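Local coordinates for protein 6-phosphogluconate dehydratase (PDB 2GP4) that probably catalyses the dehydration of 6-phosphogluconate to 2-dehydro-3-deoxy-6-phosphogluconate, using an iron-sulfur cluster that is missing from this apo form, at residues 495-507 with 607-619. Residues are numbered along the deposited sequence; the frame is centred on the assembly and turned at random.
Sequences KGQGPKANGMPEL and LRSNLSSPETGAR
The ammonium group of K500 donates to the carbonyl of L611, NZ to O 2.8 Å, arriving nearly in line with the C=O bond (168° at the oxygen). The lysine chain runs extended past the end of helix 605-609 and bends only at its last torsion (chi4 68°), which swings NZ onto L611 O while CE stays 3.6 Å from S609 O. D551 forms a salt bridge with the same NZ. With an alanine here, L611 O would probably lose this donor and D551 its cationic mate. At the root of the lysine, K500 CA makes a CH...O contact with R608 O at 3.5 Å. Alongside, R608 lays its aliphatic part against the short helix 499-502, CG 3.3 Å from P499 O; G503 N lies at the guanidinium edge, near its plane, but gives its hydrogen to P499 O. P499 is the apolar centre: its CB meets L611 CB at 3.7 Å, and its CG reaches A618 CB at 4.1 Å and P614 CD. L146 and L147 of helix 145-160 pack on A618 and L611, respectively. Apolar packing around P499 and one lysine-to-carbonyl hydrogen bond thus join the segments, D551 probably balancing the lysine's charge.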
ATOM      1  N   LYS A 495      13.187  18.888  -1.525  1.00 18.19           N
ATOM      2  CA  LYS A 495      14.204  17.859  -1.623  1.00 17.77           C
ATOM      3  C   LYS A 495      14.698  17.420  -0.244  1.00 17.52           C
ATOM      4  O   LYS A 495      14.312  18.004   0.778  1.00 17.30           O
ATOM      5  CB  LYS A 495      15.352  18.326  -2.526  1.00 17.93           C
ATOM      6  CG  LYS A 495      16.011  19.623  -2.091  1.00 18.06           C
ATOM      7  CD  LYS A 495      17.231  19.907  -2.932  1.00 18.06           C
ATOM      8  CE  LYS A 495      17.980  21.118  -2.407  1.00 17.91           C
ATOM      9  NZ  LYS A 495      19.097  21.470  -3.325  1.00 18.55           N
ATOM     10  N   GLY A 496      15.527  16.376  -0.233  1.00 16.98           N
ATOM     11  CA  GLY A 496      16.050  15.788   1.003  1.00 16.82           C
ATOM     12  C   GLY A 496      14.975  15.096   1.817  1.00 16.75           C
ATOM     13  O   GLY A 496      15.028  15.083   3.050  1.00 16.62           O
ATOM     14  N   GLN A 497      13.997  14.518   1.126  1.00 16.85           N
ATOM     15  CA  GLN A 497      12.841  13.920   1.786  1.00 16.91           C
ATOM     16  C   GLN A 497      12.688  12.438   1.445  1.00 16.84           C
ATOM     17  O   GLN A 497      11.695  11.811   1.808  1.00 16.68           O
ATOM     18  CB  GLN A 497      11.551  14.689   1.436  1.00 17.23           C
ATOM     19  CG  GLN A 497      11.559  16.191   1.754  1.00 17.24           C
ATOM     20  CD  GLN A 497      11.928  16.518   3.197  1.00 18.52           C
ATOM     21  OE1 GLN A 497      11.398  15.931   4.147  1.00 18.38           O
ATOM     22  NE2 GLN A 497      12.841  17.475   3.366  1.00 19.17           N
ATOM     23  N   GLY A 498      13.679  11.885   0.754  1.00 16.75           N
ATOM     24  CA  GLY A 498      13.657  10.482   0.373  1.00 16.88           C
ATOM     25  C   GLY A 498      13.999   9.550   1.521  1.00 17.31           C
ATOM     26  O   GLY A 498      14.344  10.008   2.618  1.00 17.32           O
ATOM     27  N   PRO A 499      13.897   8.227   1.283  1.00 17.54           N
ATOM     28  CA  PRO A 499      14.265   7.204   2.264  1.00 17.70           C
ATOM     29  C   PRO A 499      15.633   7.436   2.913  1.00 18.12           C
ATOM     30  O   PRO A 499      15.740   7.412   4.141  1.00 18.07           O
ATOM     31  CB  PRO A 499      14.278   5.921   1.433  1.00 17.54           C
ATOM     32  CG  PRO A 499      13.266   6.163   0.382  1.00 17.55           C
ATOM     33  CD  PRO A 499      13.379   7.626   0.037  1.00 17.35           C
ATOM     34  N   LYS A 500      16.658   7.686   2.100  1.00 18.63           N
ATOM     35  CA  LYS A 500      18.032   7.813   2.605  1.00 18.99           C
ATOM     36  C   LYS A 500      18.278   9.123   3.349  1.00 19.26           C
ATOM     37  O   LYS A 500      19.066   9.166   4.293  1.00 19.44           O
ATOM     38  CB  LYS A 500      19.056   7.648   1.475  1.00 18.95           C
ATOM     39  CG  LYS A 500      19.123   6.251   0.853  1.00 19.00           C
ATOM     40  CD  LYS A 500      20.378   6.113  -0.014  1.00 19.54           C
ATOM     41  CE  LYS A 500      20.424   4.790  -0.774  1.00 19.50           C
ATOM     42  NZ  LYS A 500      19.369   4.707  -1.832  1.00 20.28           N
ATOM     43  N   ALA A 501      17.604  10.190   2.929  1.00 19.53           N
ATOM     44  CA  ALA A 501      17.826  11.507   3.516  1.00 19.51           C
ATOM     45  C   ALA A 501      17.355  11.590   4.960  1.00 19.77           C
ATOM     46  O   ALA A 501      18.135  11.919   5.849  1.00 19.83           O
ATOM     47  CB  ALA A 501      17.166  12.574   2.676  1.00 19.46           C
ATOM     48  N   ASN A 502      16.078  11.294   5.181  1.00 20.14           N
ATOM     49  CA  ASN A 502      15.461  11.410   6.499  1.00 20.54           C
ATOM     50  C   ASN A 502      14.423  10.309   6.801  1.00 21.10           C
ATOM     51  O   ASN A 502      13.521  10.504   7.610  1.00 21.34           O
ATOM     52  CB  ASN A 502      14.845  12.808   6.673  1.00 20.28           C
ATOM     53  CG  ASN A 502      13.798  13.138   5.606  1.00 20.17           C
ATOM     54  OD1 ASN A 502      13.520  12.335   4.705  1.00 19.45           O
ATOM     55  ND2 ASN A 502      13.201  14.324   5.715  1.00 18.95           N
ATOM     56  N   GLY A 503      14.542   9.162   6.140  1.00 21.57           N
ATOM     57  CA  GLY A 503      13.629   8.048   6.376  1.00 22.53           C
ATOM     58  C   GLY A 503      12.265   8.217   5.740  1.00 23.39           C
ATOM     59  O   GLY A 503      11.329   7.494   6.079  1.00 23.16           O
HETATM   60  N   MSE A 504      12.167   9.178   4.820  1.00 24.42           N
HETATM   61  CA  MSE A 504      10.948   9.479   4.060  1.00 26.13           C
HETATM   62  C   MSE A 504       9.693   9.695   4.928  1.00 25.08           C
HETATM   63  O   MSE A 504       8.763   8.893   4.887  1.00 25.36           O
HETATM   64  CB  MSE A 504      10.716   8.399   2.988  1.00 25.75           C
HETATM   65  CG  MSE A 504       9.908   8.839   1.772  1.00 26.88           C
HETATM   66 SE   MSE A 504       9.428   7.308   0.640  1.00 31.80          SE
HETATM   67  CE  MSE A 504       8.648   6.200   2.041  1.00 32.03           C
ATOM     68  N   PRO A 505       9.659  10.781   5.723  1.00 24.89           N
ATOM     69  CA  PRO A 505       8.440  11.027   6.489  1.00 24.82           C
ATOM     70  C   PRO A 505       7.306  11.547   5.598  1.00 24.97           C
ATOM     71  O   PRO A 505       7.565  12.241   4.616  1.00 25.07           O
ATOM     72  CB  PRO A 505       8.870  12.114   7.480  1.00 24.62           C
ATOM     73  CG  PRO A 505       9.956  12.854   6.775  1.00 24.05           C
ATOM     74  CD  PRO A 505      10.681  11.820   5.964  1.00 24.61           C
ATOM     75  N   GLU A 506       6.069  11.198   5.935  1.00 25.40           N
ATOM     76  CA  GLU A 506       4.887  11.758   5.276  1.00 25.99           C
ATOM     77  C   GLU A 506       4.861  13.251   5.523  1.00 25.82           C
ATOM     78  O   GLU A 506       4.953  13.697   6.665  1.00 25.68           O
ATOM     79  CB  GLU A 506       3.602  11.130   5.826  1.00 25.81           C
ATOM     80  CG  GLU A 506       3.353   9.694   5.367  1.00 26.71           C
ATOM     81  CD  GLU A 506       2.086   9.110   5.950  1.00 27.19           C
ATOM     82  OE1 GLU A 506       1.346   9.853   6.636  1.00 30.02           O
ATOM     83  OE2 GLU A 506       1.830   7.906   5.727  1.00 28.64           O
ATOM     84  N   LEU A 507       4.768  14.021   4.448  1.00 26.09           N
ATOM     85  CA  LEU A 507       4.820  15.469   4.560  1.00 26.55           C
ATOM     86  C   LEU A 507       3.411  16.044   4.486  1.00 26.93           C
ATOM     87  O   LEU A 507       2.813  16.087   3.425  1.00 26.83           O
ATOM     88  CB  LEU A 507       5.731  16.058   3.478  1.00 26.50           C
ATOM     89  CG  LEU A 507       7.158  15.501   3.386  1.00 25.70           C
ATOM     90  CD1 LEU A 507       7.759  15.829   2.032  1.00 24.70           C
ATOM     91  CD2 LEU A 507       8.047  16.006   4.526  1.00 25.45           C
ATOM     92  N   LEU A 607      20.585   1.249   8.456  1.00 20.25           N
ATOM     93  CA  LEU A 607      19.415   0.818   7.707  1.00 20.07           C
ATOM     94  C   LEU A 607      18.929   1.902   6.759  1.00 19.84           C
ATOM     95  O   LEU A 607      18.688   1.626   5.580  1.00 20.04           O
ATOM     96  CB  LEU A 607      18.276   0.401   8.644  1.00 20.14           C
ATOM     97  CG  LEU A 607      18.352  -0.926   9.392  1.00 20.49           C
ATOM     98  CD1 LEU A 607      17.031  -1.158  10.113  1.00 20.79           C
ATOM     99  CD2 LEU A 607      18.678  -2.104   8.456  1.00 20.03           C
ATOM    100  N   ARG A 608      18.781   3.120   7.281  1.00 19.33           N
ATOM    101  CA  ARG A 608      18.336   4.277   6.498  1.00 19.27           C
ATOM    102  C   ARG A 608      19.244   4.507   5.288  1.00 19.46           C
ATOM    103  O   ARG A 608      18.781   4.783   4.182  1.00 19.51           O
ATOM    104  CB  ARG A 608      18.319   5.534   7.375  1.00 19.03           C
ATOM    105  CG  ARG A 608      17.719   6.769   6.715  1.00 18.73           C
ATOM    106  CD  ARG A 608      18.030   8.052   7.493  1.00 18.67           C
ATOM    107  NE  ARG A 608      17.492   8.022   8.858  1.00 17.10           N
ATOM    108  CZ  ARG A 608      18.227   7.885   9.963  1.00 15.78           C
ATOM    109  NH1 ARG A 608      19.551   7.772   9.896  1.00 13.75           N
ATOM    110  NH2 ARG A 608      17.629   7.874  11.144  1.00 15.50           N
ATOM    111  N   SER A 609      20.541   4.379   5.521  1.00 19.59           N
ATOM    112  CA  SER A 609      21.548   4.621   4.507  1.00 20.10           C
ATOM    113  C   SER A 609      21.513   3.586   3.377  1.00 20.04           C
ATOM    114  O   SER A 609      21.988   3.861   2.275  1.00 20.23           O
ATOM    115  CB  SER A 609      22.926   4.628   5.160  1.00 20.01           C
ATOM    116  OG  SER A 609      23.889   5.065   4.244  1.00 21.57           O
ATOM    117  N   ASN A 610      20.951   2.411   3.664  1.00 19.85           N
ATOM    118  CA  ASN A 610      20.861   1.310   2.708  1.00 19.80           C
ATOM    119  C   ASN A 610      19.458   1.093   2.127  1.00 19.83           C
ATOM    120  O   ASN A 610      19.221   0.128   1.407  1.00 19.94           O
ATOM    121  CB  ASN A 610      21.379   0.017   3.346  1.00 19.76           C
ATOM    122  CG  ASN A 610      22.896  -0.081   3.318  1.00 19.92           C
ATOM    123  OD1 ASN A 610      23.489  -0.351   2.276  1.00 20.10           O
ATOM    124  ND2 ASN A 610      23.530   0.133   4.466  1.00 18.88           N
ATOM    125  N   LEU A 611      18.531   1.994   2.437  1.00 19.93           N
ATOM    126  CA  LEU A 611      17.182   1.929   1.875  1.00 19.93           C
ATOM    127  C   LEU A 611      17.224   2.078   0.356  1.00 19.93           C
ATOM    128  O   LEU A 611      17.848   3.003  -0.174  1.00 19.92           O
ATOM    129  CB  LEU A 611      16.293   3.007   2.487  1.00 19.75           C
ATOM    130  CG  LEU A 611      15.253   2.695   3.574  1.00 20.46           C
ATOM    131  CD1 LEU A 611      15.461   1.357   4.300  1.00 18.67           C
ATOM    132  CD2 LEU A 611      15.143   3.871   4.563  1.00 18.90           C
ATOM    133  N   SER A 612      16.574   1.157  -0.342  1.00 19.79           N
ATOM    134  CA  SER A 612      16.542   1.211  -1.797  1.00 19.76           C
ATOM    135  C   SER A 612      15.520   2.244  -2.266  1.00 19.73           C
ATOM    136  O   SER A 612      14.865   2.893  -1.459  1.00 19.64           O
ATOM    137  CB  SER A 612      16.263  -0.177  -2.391  1.00 19.59           C
ATOM    138  OG  SER A 612      14.931  -0.583  -2.156  1.00 19.68           O
ATOM    139  N   SER A 613      15.414   2.412  -3.577  1.00 19.99           N
ATOM    140  CA  SER A 613      14.494   3.368  -4.170  1.00 19.93           C
ATOM    141  C   SER A 613      13.045   2.966  -3.884  1.00 19.89           C
ATOM    142  O   SER A 613      12.745   1.771  -3.788  1.00 20.09           O
ATOM    143  CB  SER A 613      14.715   3.382  -5.672  1.00 19.97           C
ATOM    144  OG  SER A 613      14.395   2.109  -6.209  1.00 20.62           O
ATOM    145  N   PRO A 614      12.143   3.956  -3.742  1.00 19.71           N
ATOM    146  CA  PRO A 614      10.706   3.679  -3.624  1.00 19.76           C
ATOM    147  C   PRO A 614      10.168   2.647  -4.632  1.00 19.80           C
ATOM    148  O   PRO A 614       9.368   1.784  -4.257  1.00 19.92           O
ATOM    149  CB  PRO A 614      10.074   5.051  -3.863  1.00 19.81           C
ATOM    150  CG  PRO A 614      11.096   6.006  -3.333  1.00 19.42           C
ATOM    151  CD  PRO A 614      12.432   5.402  -3.641  1.00 19.46           C
ATOM    152  N   GLU A 615      10.614   2.724  -5.884  1.00 19.92           N
ATOM    153  CA  GLU A 615      10.161   1.804  -6.935  1.00 19.98           C
ATOM    154  C   GLU A 615      10.620   0.359  -6.686  1.00 20.19           C
ATOM    155  O   GLU A 615      10.014  -0.585  -7.205  1.00 20.10           O
ATOM    156  CB  GLU A 615      10.613   2.301  -8.316  1.00 19.96           C
ATOM    157  CG  GLU A 615      10.286   1.372  -9.483  1.00 19.99           C
ATOM    158  CD  GLU A 615      10.376   2.048 -10.841  1.00 20.02           C
ATOM    159  OE1 GLU A 615      11.256   2.918 -11.035  1.00 20.17           O
ATOM    160  OE2 GLU A 615       9.567   1.693 -11.725  1.00 19.17           O
ATOM    161  N   THR A 616      11.692   0.200  -5.907  1.00 20.26           N
ATOM    162  CA  THR A 616      12.199  -1.124  -5.533  1.00 20.37           C
ATOM    163  C   THR A 616      11.761  -1.487  -4.118  1.00 20.69           C
ATOM    164  O   THR A 616      12.236  -2.474  -3.546  1.00 20.70           O
ATOM    165  CB  THR A 616      13.748  -1.241  -5.665  1.00 20.34           C
ATOM    166  OG1 THR A 616      14.383  -0.178  -4.946  1.00 20.25           O
ATOM    167  CG2 THR A 616      14.177  -1.195  -7.140  1.00 20.06           C
ATOM    168  N   GLY A 617      10.856  -0.677  -3.564  1.00 20.88           N
ATOM    169  CA  GLY A 617      10.201  -0.972  -2.294  1.00 21.19           C
ATOM    170  C   GLY A 617      10.795  -0.305  -1.069  1.00 21.60           C
ATOM    171  O   GLY A 617      10.340  -0.553   0.049  1.00 21.71           O
ATOM    172  N   ALA A 618      11.798   0.547  -1.276  1.00 21.90           N
ATOM    173  CA  ALA A 618      12.576   1.149  -0.179  1.00 22.19           C
ATOM    174  C   ALA A 618      13.034   0.104   0.845  1.00 22.36           C
ATOM    175  O   ALA A 618      12.824   0.250   2.060  1.00 22.55           O
ATOM    176  CB  ALA A 618      11.798   2.283   0.488  1.00 22.10           C
ATOM    177  N   ARG A 619      13.657  -0.952   0.329  1.00 22.68           N
ATOM    178  CA  ARG A 619      14.123  -2.085   1.126  1.00 23.06           C
ATOM    179  C   ARG A 619      15.504  -1.797   1.681  1.00 23.06           C
ATOM    180  O   ARG A 619      16.290  -1.088   1.058  1.00 23.27           O
ATOM    181  CB  ARG A 619      14.229  -3.349   0.265  1.00 22.94           C
ATOM    182  CG  ARG A 619      12.969  -3.787  -0.475  1.00 23.72           C
ATOM    183  CD  ARG A 619      13.178  -5.154  -1.131  1.00 23.53           C
ATOM    184  NE  ARG A 619      14.253  -5.125  -2.125  1.00 25.18           N
ATOM    185  CZ  ARG A 619      15.116  -6.117  -2.340  1.00 25.25           C
ATOM    186  NH1 ARG A 619      15.055  -7.234  -1.628  1.00 25.06           N
ATOM    187  NH2 ARG A 619      16.051  -5.987  -3.267  1.00 25.62           N
TER